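Local coordinates for protein prophage Pfl 6 Cro (Pseudomonas fluorescens, PDB 2PIJ) that probably acts as a phage transcriptional repressor, binding operator DNA as a dimer through a helix-turn-helix motif, at residues S39-L44 against N53-I58. Numbering follows the deposited sequence.
Sequences SIEITL and NEIRPI
N53, S39 and E41 carry this contact, where strands 40-44 and 50-58 form the beta hairpin of this mixed alpha/beta Cro protein. E41 and N53 are an antiparallel hydrogen-bonded pair. E41 N donates to N53 O at 2.8 Å, almost straight at 174°. The return bond, N53 N to E41 O, is longer at 3.1 Å and more bent. Just before strand 40-44, S39 O accepts from I55 N at 2.9 Å. The same oxygen takes a CA-H...O contact from E54. S39 CB lies 3.4 Å from I55 O.

On the face with E41 and N53, a water joins both side chains to the backbone. It donates to E41 O and E41 OE1 and accepts from N53 ND2 and T43 OG1. With chi1 at 179° and an extended chain, E41 brings OE1 to this water. On the other face I40 CD1 packs against E54 CB at 3.7 Å. The carboxylate of E54 forms a salt bridge with R38. Residues 53-58 pair antiparallel with a strand of the second subunit, so the sheet continues across the dimer. At the S39 end, a second water accepts from S39 N at 2.6 Å and donates to E54 OE2 at 2.8 Å.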
loop_
_atom_site.group_PDB
_atom_site.type_symbol
_atom_site.label_atom_id
_atom_site.label_comp_id
_atom_site.label_asym_id
_atom_site.label_seq_id
_atom_site.Cartn_x
_atom_site.Cartn_y
_atom_site.Cartn_z
ATOM N N SER B 39 -2.143 -8.185 -3.031
ATOM C CA SER B 39 -0.784 -7.658 -2.816
ATOM C C SER B 39 -0.567 -7.237 -1.358
ATOM O O SER B 39 -0.612 -6.057 -1.021
ATOM C CB SER B 39 -0.368 -6.537 -3.809
ATOM O OG SER B 39 0.234 -7.099 -5.007
ATOM N N ILE B 40 -0.291 -8.210 -0.498
ATOM C CA ILE B 40 -0.143 -7.926 0.922
ATOM C C ILE B 40 1.338 -7.919 1.305
ATOM O O ILE B 40 2.098 -8.851 0.967
ATOM C CB ILE B 40 -0.962 -8.981 1.786
ATOM C CG1 ILE B 40 -2.471 -9.142 1.371
ATOM C CG2 ILE B 40 -0.739 -8.709 3.281
ATOM C CD1 ILE B 40 -3.410 -8.004 1.685
ATOM N N GLU B 41 1.751 -6.851 2.016
ATOM C CA GLU B 41 3.102 -6.649 2.468
ATOM C C GLU B 41 3.121 -6.743 3.992
ATOM O O GLU B 41 2.293 -6.158 4.709
ATOM C CB GLU B 41 3.629 -5.300 1.972
ATOM C CG GLU B 41 5.077 -4.977 2.434
ATOM C CD GLU B 41 5.383 -3.519 2.344
ATOM O OE1 GLU B 41 4.881 -2.726 3.189
ATOM O OE2 GLU B 41 6.165 -3.148 1.460
ATOM N N ILE B 42 4.033 -7.548 4.493
ATOM C CA ILE B 42 4.185 -7.691 5.911
ATOM C C ILE B 42 5.411 -6.858 6.408
ATOM O O ILE B 42 6.512 -6.966 5.900
ATOM C CB ILE B 42 4.348 -9.200 6.307
ATOM C CG1 ILE B 42 3.131 -10.037 5.843
ATOM C CG2 ILE B 42 4.618 -9.311 7.819
ATOM C CD1 ILE B 42 1.791 -9.690 6.491
ATOM N N THR B 43 5.172 -6.064 7.438
ATOM C CA THR B 43 6.227 -5.315 8.116
ATOM C C THR B 43 6.528 -5.863 9.530
ATOM O O THR B 43 5.636 -5.974 10.364
ATOM C CB THR B 43 5.909 -3.815 8.186
ATOM O OG1 THR B 43 5.612 -3.331 6.864
ATOM C CG2 THR B 43 7.093 -3.041 8.677
ATOM N N LEU B 44 7.810 -6.144 9.765
ATOM C CA LEU B 44 8.367 -6.726 11.011
ATOM C C LEU B 44 9.231 -5.716 11.761
ATOM O O LEU B 44 10.254 -5.300 11.259
ATOM C CB LEU B 44 9.243 -7.925 10.688
ATOM C CG LEU B 44 8.602 -9.165 10.046
ATOM C CD1 LEU B 44 7.168 -9.375 10.471
ATOM C CD2 LEU B 44 8.682 -9.061 8.579
ATOM N N ASN B 53 -0.327 -4.598 5.248
ATOM C CA ASN B 53 -0.886 -3.568 4.343
ATOM C C ASN B 53 -1.072 -4.194 2.986
ATOM O O ASN B 53 -0.213 -4.932 2.487
ATOM C CB ASN B 53 0.107 -2.368 4.202
ATOM C CG ASN B 53 0.215 -1.550 5.463
ATOM O OD1 ASN B 53 -0.714 -0.810 5.805
ATOM N ND2 ASN B 53 1.386 -1.600 6.106
ATOM N N GLU B 54 -2.173 -3.884 2.358
ATOM C CA GLU B 54 -2.389 -4.200 0.973
ATOM C C GLU B 54 -1.908 -2.980 0.176
ATOM O O GLU B 54 -2.294 -1.816 0.523
ATOM C CB GLU B 54 -3.880 -4.407 0.753
ATOM C CG GLU B 54 -4.275 -4.859 -0.659
ATOM C CD GLU B 54 -5.706 -5.398 -0.706
ATOM O OE1 GLU B 54 -6.601 -4.839 -0.030
ATOM O OE2 GLU B 54 -5.944 -6.396 -1.425
ATOM N N ILE B 55 -1.068 -3.218 -0.818
ATOM C CA ILE B 55 -0.656 -2.184 -1.784
ATOM C C ILE B 55 -1.496 -2.297 -3.061
ATOM O O ILE B 55 -1.399 -3.270 -3.828
ATOM C CB ILE B 55 0.864 -2.270 -2.189
ATOM C CG1 ILE B 55 1.836 -2.483 -1.037
ATOM C CG2 ILE B 55 1.309 -1.057 -2.938
ATOM C CD1 ILE B 55 1.575 -1.770 0.401
ATOM N N ARG B 56 -2.332 -1.291 -3.263
ATOM C CA ARG B 56 -3.260 -1.285 -4.385
ATOM C C ARG B 56 -2.916 -0.229 -5.422
ATOM O O ARG B 56 -2.898 0.947 -5.107
ATOM C CB ARG B 56 -4.677 -1.033 -3.846
ATOM C CG ARG B 56 -5.136 -2.077 -2.805
ATOM C CD ARG B 56 -6.503 -2.640 -3.195
ATOM N NE ARG B 56 -7.462 -1.563 -3.417
ATOM C CZ ARG B 56 -8.645 -1.473 -2.815
ATOM N NH1 ARG B 56 -9.050 -2.401 -1.946
ATOM N NH2 ARG B 56 -9.441 -0.449 -3.107
ATOM N N PRO B 57 -2.659 -0.640 -6.692
ATOM C CA PRO B 57 -2.357 0.398 -7.693
ATOM C C PRO B 57 -3.564 1.296 -7.997
ATOM O O PRO B 57 -4.721 0.876 -7.847
ATOM C CB PRO B 57 -1.946 -0.414 -8.926
ATOM C CG PRO B 57 -2.440 -1.737 -8.700
ATOM C CD PRO B 57 -2.621 -1.986 -7.273
ATOM N N ILE B 58 -3.248 2.525 -8.402
ATOM C CA ILE B 58 -4.207 3.538 -8.771
ATOM C C ILE B 58 -3.751 4.077 -10.143
ATOM O O ILE B 58 -2.675 4.687 -10.270
ATOM C CB ILE B 58 -4.320 4.740 -7.736
ATOM C CG1 ILE B 58 -4.605 4.257 -6.286
ATOM C CG2 ILE B 58 -5.274 5.892 -8.293
ATOM C CD1 ILE B 58 -6.018 3.704 -6.024
HETATM O O HOH W 1 -4.383 -6.910 -3.642
HETATM O O HOH W 2 3.304 -3.716 5.368
#